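Long-range contacts in AlkZ (PDB 5UUJ), which belongs to the AlkZ-like DNA glycosylase family of the helix-turn-helix clan, a mixed chain of helices and beta sheets: residues A[92-97]-A[209-214]; A[246-251]-A[263-268]; A[221-226]-A[258-263]; A[69-74]-A[191-196]. One frame throughout, in Å; residues are numbered along the deposited sequence.

Interaction 1 of 4, residues A[92-97]-A[209-214]; sequences GPYLSL and PTVIKA
The backbones draw together where Tyr94 meets Val211, whose CA atoms are 6.2 Å apart, in two helical segments crossing at -111° with axes 9.0 Å apart. Residues 92-97 belong to helix 91-100 and residues 209-214 to helix 204-219, and no hydrogen bond links them. The contact is apolar and centres on Val211. Its two methyls part ways: with CG1 anti to the backbone N (chi1 174°), CG2 is aimed at the first turn of helix 91-100 and rests 3.5 Å from Pro93 O and 3.8 Å from Pro93 CB. A short, beta-branched residue suits this place, its two methyls packing in different directions from a short stem. Leu97 comes tip to tip with it, CD2 lying 3.8 Å from Val211 CB; its chi1 of -108° falls away from the staggered positions, which suggests some strain in reaching that spot. Helix 204-219 leads into helices 224-232 and 238-248 and then a beta hairpin, an order consistent with a winged helix-turn-helix unit, and this contact sets helix 91-100 against the first of its helices. Trp244 of helix 238-248 and Leu231 of helix 224-232 also lie against Leu97. Tyr94 slants past Val211, its CD1 4.0 Å from Val211 CG1, and carries its hydroxyl on to Ala214, where Tyr94 OH is 3.3 Å from Ala214 CB; a residue with nothing beyond CB lets the phenol end come so near the helix. Pro93, in a first turn that asks no N-H of it, has its ring beside Thr210, Pro93 CG and Thr210 CG2 being 4.1 Å apart.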
loop_
_atom_site.group_PDB
_atom_site.type_symbol
_atom_site.label_atom_id
_atom_site.label_comp_id
_atom_site.label_asym_id
_atom_site.label_seq_id
_atom_site.Cartn_x
_atom_site.Cartn_y
_atom_site.Cartn_z
ATOM N N GLY A 92 4.538 10.611 7.943
ATOM C CA GLY A 92 5.288 10.515 9.187
ATOM C C GLY A 92 4.979 9.302 10.046
ATOM O O GLY A 92 5.858 8.471 10.283
ATOM N N PRO A 93 3.730 9.196 10.525
ATOM C CA PRO A 93 3.323 8.087 11.396
ATOM C C PRO A 93 3.587 6.706 10.796
ATOM O O PRO A 93 4.019 5.815 11.527
ATOM C CB PRO A 93 1.825 8.329 11.581
ATOM C CG PRO A 93 1.679 9.806 11.452
ATOM C CD PRO A 93 2.661 10.198 10.381
ATOM N N TYR A 94 3.341 6.533 9.498
ATOM C CA TYR A 94 3.604 5.254 8.842
ATOM C C TYR A 94 5.089 4.917 8.885
ATOM O O TYR A 94 5.470 3.799 9.232
ATOM C CB TYR A 94 3.135 5.265 7.388
ATOM C CG TYR A 94 1.649 5.439 7.206
ATOM C CD1 TYR A 94 0.765 4.414 7.510
ATOM C CD2 TYR A 94 1.131 6.629 6.711
ATOM C CE1 TYR A 94 -0.599 4.575 7.339
ATOM C CE2 TYR A 94 -0.222 6.799 6.536
ATOM C CZ TYR A 94 -1.084 5.770 6.849
ATOM O OH TYR A 94 -2.433 5.944 6.670
ATOM N N LEU A 95 5.919 5.889 8.519
ATOM C CA LEU A 95 7.361 5.687 8.449
ATOM C C LEU A 95 7.967 5.426 9.827
ATOM O O LEU A 95 8.859 4.587 9.972
ATOM C CB LEU A 95 8.034 6.901 7.805
ATOM C CG LEU A 95 7.690 7.178 6.336
ATOM C CD1 LEU A 95 8.383 8.450 5.865
ATOM C CD2 LEU A 95 8.074 6.014 5.442
ATOM N N SER A 96 7.480 6.146 10.834
ATOM C CA SER A 96 7.953 5.979 12.204
ATOM C C SER A 96 7.756 4.544 12.689
ATOM O O SER A 96 8.620 3.978 13.358
ATOM C CB SER A 96 7.230 6.947 13.142
ATOM O OG SER A 96 7.610 6.733 14.491
ATOM N N LEU A 97 6.618 3.956 12.339
ATOM C CA LEU A 97 6.309 2.597 12.757
ATOM C C LEU A 97 7.186 1.578 12.033
ATOM O O LEU A 97 7.509 0.529 12.589
ATOM C CB LEU A 97 4.828 2.290 12.518
ATOM C CG LEU A 97 3.965 2.193 13.777
ATOM C CD1 LEU A 97 4.044 3.466 14.601
ATOM C CD2 LEU A 97 2.522 1.879 13.412
ATOM N N PRO A 209 -1.498 4.967 17.189
ATOM C CA PRO A 209 -2.957 5.114 17.098
ATOM C C PRO A 209 -3.415 5.777 15.796
ATOM O O PRO A 209 -4.497 5.465 15.306
ATOM C CB PRO A 209 -3.305 5.985 18.315
ATOM C CG PRO A 209 -2.026 6.629 18.726
ATOM C CD PRO A 209 -0.944 5.671 18.358
ATOM N N THR A 210 -2.596 6.663 15.241
ATOM C CA THR A 210 -2.916 7.307 13.970
ATOM C C THR A 210 -2.939 6.290 12.834
ATOM O O THR A 210 -3.851 6.285 12.004
ATOM C CB THR A 210 -1.902 8.410 13.634
ATOM O OG1 THR A 210 -1.848 9.347 14.712
ATOM C CG2 THR A 210 -2.285 9.133 12.350
ATOM N N VAL A 211 -1.927 5.429 12.805
ATOM C CA VAL A 211 -1.808 4.414 11.770
ATOM C C VAL A 211 -2.928 3.390 11.918
ATOM O O VAL A 211 -3.562 3.012 10.936
ATOM C CB VAL A 211 -0.424 3.721 11.835
ATOM C CG1 VAL A 211 -0.333 2.561 10.846
ATOM C CG2 VAL A 211 0.679 4.733 11.564
ATOM N N ILE A 212 -3.176 2.956 13.150
ATOM C CA ILE A 212 -4.225 1.979 13.424
ATOM C C ILE A 212 -5.584 2.533 13.004
ATOM O O ILE A 212 -6.378 1.830 12.378
ATOM C CB ILE A 212 -4.247 1.581 14.918
ATOM C CG1 ILE A 212 -2.983 0.790 15.259
ATOM C CG2 ILE A 212 -5.479 0.737 15.250
ATOM C CD1 ILE A 212 -2.747 0.601 16.743
ATOM N N LYS A 213 -5.841 3.796 13.342
ATOM C CA LYS A 213 -7.077 4.464 12.945
ATOM C C LYS A 213 -7.249 4.454 11.433
ATOM O O LYS A 213 -8.311 4.098 10.921
ATOM C CB LYS A 213 -7.102 5.913 13.438
ATOM C CG LYS A 213 -7.996 6.158 14.642
ATOM C CD LYS A 213 -8.305 7.645 14.827
ATOM C CE LYS A 213 -9.181 8.186 13.697
ATOM N NZ LYS A 213 -9.681 9.565 13.960
ATOM N N ALA A 214 -6.199 4.862 10.727
ATOM C CA ALA A 214 -6.226 4.917 9.271
ATOM C C ALA A 214 -6.451 3.530 8.676
ATOM O O ALA A 214 -7.230 3.369 7.737
ATOM C CB ALA A 214 -4.934 5.518 8.739
#

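Interaction 2 of 4, residues A[246-251]-A[263-268]; sequences GDMGDE and FVLTEH
Thr266 sets its CB and hydroxyl over the carbonyl of Asp250: OG1 donates a hydrogen bond of 2.7 Å to Asp250 O, and CB lies 3.4 Å from the same oxygen. The donor stands 48° out of the carbonyl plane, so it reaches the oxygen from above. With OG1 anti to the carbonyl carbon (chi1 -58°), the hydroxyl is turned to Asp250 O; the backbone N-H of the same residue goes to Glu251 O. That N-H points almost straight (178°) at its acceptor, Thr266 N lying 3.0 Å from Glu251 O. Threonine thus grips two successive carbonyls with one residue. Glu251 O accepts a second hydrogen bond, from a water 2.8 Å away; the water in turn accepts a long bond from Glu267 N, 3.3 Å away, and so bridges the two segments. Gly249, whose positive phi suits a residue without a side chain, helps swing the chain from helix 238-248 toward these carbonyls. Beneath the polar layer the selenomethionine Met248 meets Leu265, Met248 CE to Leu265 CD2 4.3 Å, two apolar side chains that suit the place because they face helix 204-219. There Met248 rests on Ile212 and Leu265 on Leu216. The backbone bond prolongs the antiparallel pairing of strands 252-257 and 260-265, in which Val264 bonds Thr253, and the contact lies at the open end of that hairpin, where helix 238-248 leads into it.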
loop_
_atom_site.group_PDB
_atom_site.type_symbol
_atom_site.label_atom_id
_atom_site.label_comp_id
_atom_site.label_asym_id
_atom_site.label_seq_id
_atom_site.Cartn_x
_atom_site.Cartn_y
_atom_site.Cartn_z
ATOM N N GLY A 246 -4.517 -1.438 23.141
ATOM C CA GLY A 246 -5.130 -1.343 24.451
ATOM C C GLY A 246 -5.305 0.087 24.920
ATOM O O GLY A 246 -6.326 0.431 25.509
ATOM N N ASP A 247 -4.307 0.922 24.653
ATOM C CA ASP A 247 -4.330 2.311 25.101
ATOM C C ASP A 247 -5.372 3.139 24.358
ATOM O O ASP A 247 -5.733 4.229 24.797
ATOM C CB ASP A 247 -2.952 2.953 24.929
ATOM C CG ASP A 247 -1.923 2.404 25.901
ATOM O OD1 ASP A 247 -2.313 1.733 26.878
ATOM O OD2 ASP A 247 -0.719 2.654 25.690
HETATM N N MSE A 248 -5.857 2.631 23.232
HETATM C CA MSE A 248 -6.898 3.331 22.497
HETATM C C MSE A 248 -8.237 3.190 23.221
HETATM O O MSE A 248 -9.096 4.059 23.110
HETATM C CB MSE A 248 -6.992 2.809 21.063
HETATM C CG MSE A 248 -5.785 3.171 20.210
HETATM SE SE MSE A 248 -5.879 2.479 18.390
HETATM C CE MSE A 248 -7.241 3.677 17.676
ATOM N N GLY A 249 -8.399 2.107 23.977
ATOM C CA GLY A 249 -9.589 1.914 24.790
ATOM C C GLY A 249 -10.870 1.835 23.983
ATOM O O GLY A 249 -10.939 1.122 22.983
ATOM N N ASP A 250 -11.886 2.581 24.410
ATOM C CA ASP A 250 -13.201 2.508 23.781
ATOM C C ASP A 250 -13.261 3.275 22.457
ATOM O O ASP A 250 -14.338 3.458 21.891
ATOM C CB ASP A 250 -14.288 3.017 24.744
ATOM C CG ASP A 250 -13.984 4.394 25.310
ATOM O OD1 ASP A 250 -13.252 5.168 24.660
ATOM O OD2 ASP A 250 -14.488 4.700 26.413
ATOM N N GLU A 251 -12.109 3.724 21.965
ATOM C CA GLU A 251 -12.009 4.204 20.588
ATOM C C GLU A 251 -12.180 3.029 19.629
ATOM O O GLU A 251 -12.475 3.216 18.447
ATOM C CB GLU A 251 -10.668 4.898 20.334
ATOM C CG GLU A 251 -10.744 6.409 20.242
ATOM C CD GLU A 251 -9.403 7.066 20.514
ATOM O OE1 GLU A 251 -8.369 6.485 20.123
ATOM O OE2 GLU A 251 -9.381 8.154 21.127
ATOM N N PHE A 263 -11.316 -5.912 15.709
ATOM C CA PHE A 263 -11.528 -4.539 16.158
ATOM C C PHE A 263 -11.996 -3.637 15.020
ATOM O O PHE A 263 -11.432 -3.657 13.927
ATOM C CB PHE A 263 -10.242 -3.962 16.759
ATOM C CG PHE A 263 -9.786 -4.656 18.012
ATOM C CD1 PHE A 263 -10.520 -4.556 19.184
ATOM C CD2 PHE A 263 -8.612 -5.391 18.023
ATOM C CE1 PHE A 263 -10.098 -5.186 20.339
ATOM C CE2 PHE A 263 -8.183 -6.022 19.177
ATOM C CZ PHE A 263 -8.926 -5.922 20.335
ATOM N N VAL A 264 -13.029 -2.847 15.289
ATOM C CA VAL A 264 -13.436 -1.772 14.392
ATOM C C VAL A 264 -13.417 -0.468 15.185
ATOM O O VAL A 264 -13.556 -0.487 16.407
ATOM C CB VAL A 264 -14.842 -2.019 13.788
ATOM C CG1 VAL A 264 -15.944 -1.818 14.834
ATOM C CG2 VAL A 264 -15.074 -1.113 12.589
ATOM N N LEU A 265 -13.219 0.659 14.508
ATOM C CA LEU A 265 -13.338 1.952 15.177
ATOM C C LEU A 265 -14.770 2.133 15.663
ATOM O O LEU A 265 -15.723 1.873 14.927
ATOM C CB LEU A 265 -12.944 3.104 14.249
ATOM C CG LEU A 265 -11.475 3.165 13.822
ATOM C CD1 LEU A 265 -11.279 4.233 12.760
ATOM C CD2 LEU A 265 -10.569 3.430 15.016
ATOM N N THR A 266 -14.915 2.573 16.908
ATOM C CA THR A 266 -16.231 2.762 17.504
ATOM C C THR A 266 -17.057 3.765 16.701
ATOM O O THR A 266 -18.276 3.636 16.605
ATOM C CB THR A 266 -16.111 3.235 18.964
ATOM O OG1 THR A 266 -15.350 2.276 19.711
ATOM C CG2 THR A 266 -17.491 3.404 19.609
ATOM N N GLU A 267 -16.390 4.750 16.109
ATOM C CA GLU A 267 -17.078 5.763 15.313
ATOM C C GLU A 267 -17.692 5.178 14.035
ATOM O O GLU A 267 -18.483 5.837 13.370
ATOM C CB GLU A 267 -16.120 6.905 14.956
ATOM C CG GLU A 267 -14.910 6.480 14.133
ATOM C CD GLU A 267 -14.074 7.661 13.660
ATOM O OE1 GLU A 267 -12.836 7.619 13.822
ATOM O OE2 GLU A 267 -14.653 8.629 13.117
ATOM N N HIS A 268 -17.326 3.941 13.703
ATOM C CA HIS A 268 -17.831 3.272 12.504
ATOM C C HIS A 268 -18.726 2.073 12.827
ATOM O O HIS A 268 -19.226 1.407 11.921
ATOM C CB HIS A 268 -16.662 2.805 11.630
ATOM C CG HIS A 268 -15.852 3.922 11.054
ATOM N ND1 HIS A 268 -14.502 3.808 10.802
ATOM C CD2 HIS A 268 -16.203 5.175 10.677
ATOM C CE1 HIS A 268 -14.055 4.944 10.295
ATOM N NE2 HIS A 268 -15.066 5.787 10.209
HETATM O O HOH W 1 -13.319 5.488 17.056
#

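Interaction 3 of 4, residues A[221-226]-A[258-263]; sequences PATIET and EGRKAF
The antiparallel bridge between Ala222 and Phe263 joins the piece after the first helix of a probable winged helix-turn-helix to the last strand of its wing. Residues 221-223 connect helix 204-219 to helix 224-232, and Phe263 lies on strand 260-265, an outer strand of its small sheet. The two make a single hydrogen-bonded pair: Phe263 N gives a bond of 2.8 Å at 170° to Ala222 O, and Ala222 N returns one of 3.0 Å at 156° to Phe263 O. Beside that N-H, the CA of Pro221 also comes within 3.2 Å of Phe263 O, in a CA-H...O contact. Pro221 follows a cis peptide bond, a bend to which proline is well suited, and its CB packs 3.8 Å from Ala262 CB. Alanine suits the spot, the single methyl of Ala262 lying 3.6 Å from Ala222 N. The directions of the two pieces differ by nearly a right angle, which helps explain why the pairing stops after one bridge. Ile224, at the start of helix 224-232, reaches the aromatic ring with CG1 4.2 Å from Phe263 CE2, and also touches Phe245 of helix 238-248. Arg260 carries its guanidinium off to a salt bridge with Asp298. Thr223 holds the N-cap position of helix 224-232; its chi1 of 66° puts OG1 between the backbone N and carbonyl carbon and swings CG2 to within 3.4 Å of Lys261 O.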
loop_
_atom_site.group_PDB
_atom_site.type_symbol
_atom_site.label_atom_id
_atom_site.label_comp_id
_atom_site.label_asym_id
_atom_site.label_seq_id
_atom_site.Cartn_x
_atom_site.Cartn_y
_atom_site.Cartn_z
ATOM N N PRO A 221 -13.356 -4.527 9.993
ATOM C CA PRO A 221 -12.707 -4.832 11.273
ATOM C C PRO A 221 -11.491 -5.727 11.054
ATOM O O PRO A 221 -11.433 -6.411 10.033
ATOM C CB PRO A 221 -13.798 -5.566 12.068
ATOM C CG PRO A 221 -15.084 -5.302 11.331
ATOM C CD PRO A 221 -14.695 -5.131 9.901
ATOM N N ALA A 222 -10.539 -5.717 11.982
ATOM C CA ALA A 222 -9.329 -6.515 11.826
ATOM C C ALA A 222 -8.708 -6.860 13.170
ATOM O O ALA A 222 -8.964 -6.197 14.175
ATOM C CB ALA A 222 -8.325 -5.778 10.957
ATOM N N THR A 223 -7.893 -7.908 13.176
ATOM C CA THR A 223 -7.163 -8.314 14.369
ATOM C C THR A 223 -5.816 -7.609 14.427
ATOM O O THR A 223 -5.377 -6.994 13.450
ATOM C CB THR A 223 -6.920 -9.832 14.404
ATOM O OG1 THR A 223 -6.030 -10.195 13.340
ATOM C CG2 THR A 223 -8.230 -10.598 14.262
ATOM N N ILE A 224 -5.162 -7.712 15.576
ATOM C CA ILE A 224 -3.817 -7.187 15.745
ATOM C C ILE A 224 -2.855 -7.880 14.787
ATOM O O ILE A 224 -1.994 -7.234 14.189
ATOM C CB ILE A 224 -3.333 -7.361 17.197
ATOM C CG1 ILE A 224 -4.123 -6.421 18.108
ATOM C CG2 ILE A 224 -1.825 -7.090 17.318
ATOM C CD1 ILE A 224 -3.855 -6.608 19.581
ATOM N N GLU A 225 -3.008 -9.193 14.643
ATOM C CA GLU A 225 -2.142 -9.979 13.769
ATOM C C GLU A 225 -2.253 -9.516 12.322
ATOM O O GLU A 225 -1.249 -9.365 11.623
ATOM C CB GLU A 225 -2.492 -11.467 13.866
ATOM C CG GLU A 225 -1.675 -12.358 12.939
ATOM C CD GLU A 225 -1.933 -13.837 13.160
ATOM O OE1 GLU A 225 -2.810 -14.179 13.983
ATOM O OE2 GLU A 225 -1.256 -14.661 12.507
ATOM N N THR A 226 -3.485 -9.298 11.882
ATOM C CA THR A 226 -3.757 -8.861 10.519
ATOM C C THR A 226 -3.154 -7.484 10.267
ATOM O O THR A 226 -2.607 -7.225 9.193
ATOM C CB THR A 226 -5.270 -8.831 10.249
ATOM O OG1 THR A 226 -5.786 -10.166 10.318
ATOM C CG2 THR A 226 -5.578 -8.242 8.881
ATOM N N GLU A 258 -18.772 -13.453 12.184
ATOM C CA GLU A 258 -18.988 -14.869 11.904
ATOM C C GLU A 258 -17.900 -15.738 12.531
ATOM O O GLU A 258 -17.323 -16.602 11.871
ATOM C CB GLU A 258 -19.061 -15.109 10.393
ATOM C CG GLU A 258 -20.305 -14.506 9.745
ATOM C CD GLU A 258 -20.414 -14.808 8.260
ATOM O OE1 GLU A 258 -20.325 -15.994 7.881
ATOM O OE2 GLU A 258 -20.591 -13.858 7.472
ATOM N N GLY A 259 -17.619 -15.489 13.808
ATOM C CA GLY A 259 -16.677 -16.295 14.566
ATOM C C GLY A 259 -15.355 -15.607 14.859
ATOM O O GLY A 259 -14.671 -15.961 15.820
ATOM N N ARG A 260 -14.989 -14.631 14.034
ATOM C CA ARG A 260 -13.713 -13.942 14.197
ATOM C C ARG A 260 -13.865 -12.668 15.021
ATOM O O ARG A 260 -14.526 -11.718 14.601
ATOM C CB ARG A 260 -13.104 -13.604 12.832
ATOM C CG ARG A 260 -11.702 -13.002 12.919
ATOM C CD ARG A 260 -11.230 -12.444 11.581
ATOM N NE ARG A 260 -11.018 -13.492 10.587
ATOM C CZ ARG A 260 -10.572 -13.275 9.353
ATOM N NH1 ARG A 260 -10.286 -12.045 8.952
ATOM N NH2 ARG A 260 -10.411 -14.292 8.519
ATOM N N LYS A 261 -13.240 -12.654 16.194
ATOM C CA LYS A 261 -13.193 -11.452 17.013
ATOM C C LYS A 261 -12.186 -10.483 16.411
ATOM O O LYS A 261 -11.017 -10.823 16.232
ATOM C CB LYS A 261 -12.821 -11.787 18.457
ATOM C CG LYS A 261 -13.766 -12.770 19.131
ATOM C CD LYS A 261 -15.187 -12.219 19.225
ATOM C CE LYS A 261 -16.107 -13.158 19.998
ATOM N NZ LYS A 261 -15.644 -13.371 21.399
ATOM N N ALA A 262 -12.654 -9.283 16.089
ATOM C CA ALA A 262 -11.821 -8.269 15.457
ATOM C C ALA A 262 -12.182 -6.884 15.978
ATOM O O ALA A 262 -13.223 -6.705 16.608
ATOM C CB ALA A 262 -11.977 -8.324 13.948
ATOM N N PHE A 263 -11.316 -5.912 15.709
ATOM C CA PHE A 263 -11.528 -4.539 16.158
ATOM C C PHE A 263 -11.996 -3.637 15.020
ATOM O O PHE A 263 -11.432 -3.657 13.927
ATOM C CB PHE A 263 -10.242 -3.962 16.759
ATOM C CG PHE A 263 -9.786 -4.656 18.012
ATOM C CD1 PHE A 263 -10.520 -4.556 19.184
ATOM C CD2 PHE A 263 -8.612 -5.391 18.023
ATOM C CE1 PHE A 263 -10.098 -5.186 20.339
ATOM C CE2 PHE A 263 -8.183 -6.022 19.177
ATOM C CZ PHE A 263 -8.926 -5.922 20.335
#

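Interaction 4 of 4, residues A[69-74]-A[191-196]; sequences ADLSLM and ASQFGA
Leu71 touches Gln193 and Phe194 from a left-handed backbone conformation (phi 65°) that is uncommon for a residue such as leucine. Its isobutyl group crosses Gln193: CD2 is 3.9 Å from Gln193 CG, and CD1 lies 3.6 Å from the Gln193 backbone O. The glutamine suits this spot because its methylene part can face leucine while its amide turns to another partner, NE2 bonding to His177 O. Its CG also sits over one face of the Phe194 ring. The ring itself is wedged into the bend of residues 71-74. Leu71 O lies at the ring edge, near its plane, 3.6 Å from Phe194 CD1, where the slightly positive edge hydrogens would meet the oxygen well. Leu71 CB adds an apolar contact of 4.1 Å with Phe194 CE1. Met74, the first residue of strand 74-77, comes from another direction at about a right angle to the Phe194 side chain. The packing is tight here, Met74 CB being 3.2 Å from Phe194 CZ. The chi1 of Met74, 88°, places its CG between the backbone N and carbonyl carbon, and a bend further out brings the selenium 5.1 Å from the ring centroid, obliquely, 41° off the ring normal: a Met-aromatic contact with selenomethionine. Cys176 of strand 176-177 adds to the apolar surroundings of Met74 and Phe194. Left-handed Leu71 is explained by its place as the C-prime residue of a Schellman motif that ends helix 62-69, with Ser72 N bonded to Glu67 O and Leu71 N to Val68 O.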
loop_
_atom_site.group_PDB
_atom_site.type_symbol
_atom_site.label_atom_id
_atom_site.label_comp_id
_atom_site.label_asym_id
_atom_site.label_seq_id
_atom_site.Cartn_x
_atom_site.Cartn_y
_atom_site.Cartn_z
ATOM N N ALA A 69 3.429 15.422 -9.613
ATOM C CA ALA A 69 4.147 16.555 -10.186
ATOM C C ALA A 69 4.015 17.811 -9.327
ATOM O O ALA A 69 4.997 18.529 -9.138
ATOM C CB ALA A 69 3.657 16.834 -11.599
ATOM N N ASP A 70 2.815 18.080 -8.810
ATOM C CA ASP A 70 2.609 19.261 -7.967
ATOM C C ASP A 70 2.904 18.944 -6.497
ATOM O O ASP A 70 2.573 19.726 -5.607
ATOM C CB ASP A 70 1.183 19.831 -8.131
ATOM C CG ASP A 70 0.082 18.867 -7.692
ATOM O OD1 ASP A 70 0.288 18.065 -6.757
ATOM O OD2 ASP A 70 -1.021 18.935 -8.282
ATOM N N LEU A 71 3.519 17.786 -6.264
ATOM C CA LEU A 71 4.075 17.421 -4.962
ATOM C C LEU A 71 3.020 17.274 -3.868
ATOM O O LEU A 71 3.301 17.522 -2.694
ATOM C CB LEU A 71 5.123 18.453 -4.529
ATOM C CG LEU A 71 6.248 18.715 -5.536
ATOM C CD1 LEU A 71 7.139 19.854 -5.061
ATOM C CD2 LEU A 71 7.074 17.458 -5.783
ATOM N N SER A 72 1.813 16.863 -4.248
ATOM C CA SER A 72 0.790 16.518 -3.265
ATOM C C SER A 72 0.840 15.017 -2.964
ATOM O O SER A 72 0.129 14.529 -2.088
ATOM C CB SER A 72 -0.607 16.936 -3.748
ATOM O OG SER A 72 -0.915 16.388 -5.015
ATOM N N LEU A 73 1.692 14.296 -3.693
ATOM C CA LEU A 73 1.950 12.883 -3.425
ATOM C C LEU A 73 3.449 12.620 -3.428
ATOM O O LEU A 73 4.193 13.260 -4.170
ATOM C CB LEU A 73 1.265 11.992 -4.465
ATOM C CG LEU A 73 -0.249 11.822 -4.348
ATOM C CD1 LEU A 73 -0.765 10.972 -5.494
ATOM C CD2 LEU A 73 -0.629 11.200 -3.019
HETATM N N MSE A 74 3.885 11.682 -2.591
HETATM C CA MSE A 74 5.287 11.282 -2.551
HETATM C C MSE A 74 5.417 9.794 -2.845
HETATM O O MSE A 74 4.469 9.028 -2.670
HETATM C CB MSE A 74 5.914 11.614 -1.190
HETATM C CG MSE A 74 5.767 10.538 -0.125
HETATM SE SE MSE A 74 6.477 11.091 1.614
HETATM C CE MSE A 74 8.388 11.027 1.233
ATOM N N ALA A 191 12.021 16.687 3.497
ATOM C CA ALA A 191 11.866 17.999 4.118
ATOM C C ALA A 191 12.025 19.136 3.107
ATOM O O ALA A 191 11.253 20.090 3.122
ATOM C CB ALA A 191 12.866 18.161 5.252
ATOM N N SER A 192 13.016 19.035 2.225
ATOM C CA SER A 192 13.283 20.110 1.273
ATOM C C SER A 192 12.297 20.096 0.103
ATOM O O SER A 192 11.982 21.143 -0.458
ATOM C CB SER A 192 14.722 20.022 0.746
ATOM O OG SER A 192 14.911 18.887 -0.083
ATOM N N GLN A 193 11.800 18.919 -0.262
ATOM C CA GLN A 193 10.884 18.817 -1.397
ATOM C C GLN A 193 9.459 19.235 -1.042
ATOM O O GLN A 193 8.767 19.830 -1.863
ATOM C CB GLN A 193 10.868 17.391 -1.956
ATOM C CG GLN A 193 9.949 17.228 -3.156
ATOM C CD GLN A 193 10.235 15.972 -3.956
ATOM O OE1 GLN A 193 10.662 16.047 -5.108
ATOM N NE2 GLN A 193 9.997 14.811 -3.353
ATOM N N PHE A 194 9.025 18.930 0.176
ATOM C CA PHE A 194 7.625 19.119 0.549
ATOM C C PHE A 194 7.394 20.287 1.511
ATOM O O PHE A 194 6.251 20.654 1.773
ATOM C CB PHE A 194 7.084 17.820 1.148
ATOM C CG PHE A 194 7.134 16.663 0.193
ATOM C CD1 PHE A 194 6.320 16.643 -0.931
ATOM C CD2 PHE A 194 8.003 15.604 0.403
ATOM C CE1 PHE A 194 6.368 15.585 -1.822
ATOM C CE2 PHE A 194 8.054 14.541 -0.485
ATOM C CZ PHE A 194 7.238 14.535 -1.598
ATOM N N GLY A 195 8.473 20.870 2.024
ATOM C CA GLY A 195 8.384 22.068 2.841
ATOM C C GLY A 195 7.403 21.979 3.998
ATOM O O GLY A 195 7.491 21.084 4.837
ATOM N N ALA A 196 6.458 22.913 4.034
ATOM C CA ALA A 196 5.505 23.008 5.135
ATOM C C ALA A 196 4.568 21.802 5.212
ATOM O O ALA A 196 3.901 21.600 6.224
ATOM C CB ALA A 196 4.699 24.283 5.011
#

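How the interactions relate
Interactions 1, 2 and 3 gather round the probable winged helix-turn-helix unit. Interaction 4 is far from interactions 2 and 3, centres about 32 and 36 Å apart, but about 19 Å from interaction 1, helix 190-194 preceding helix 204-219 in the chain. Interactions 2 and 3, centres about 13 Å apart, share Phe263 and strand 260-265; their segments alternate along the chain. Interaction 1, about 15 Å from interaction 2 between centres, touches it where Ile212 and Lys213 meet Met248 and Leu265. Interactions 4 and 1 also alternate in sequence. Interactions 2 and 3 thus hold the helices and hairpin of the winged unit together, while interaction 1 joins helix 91-100 to its first helix.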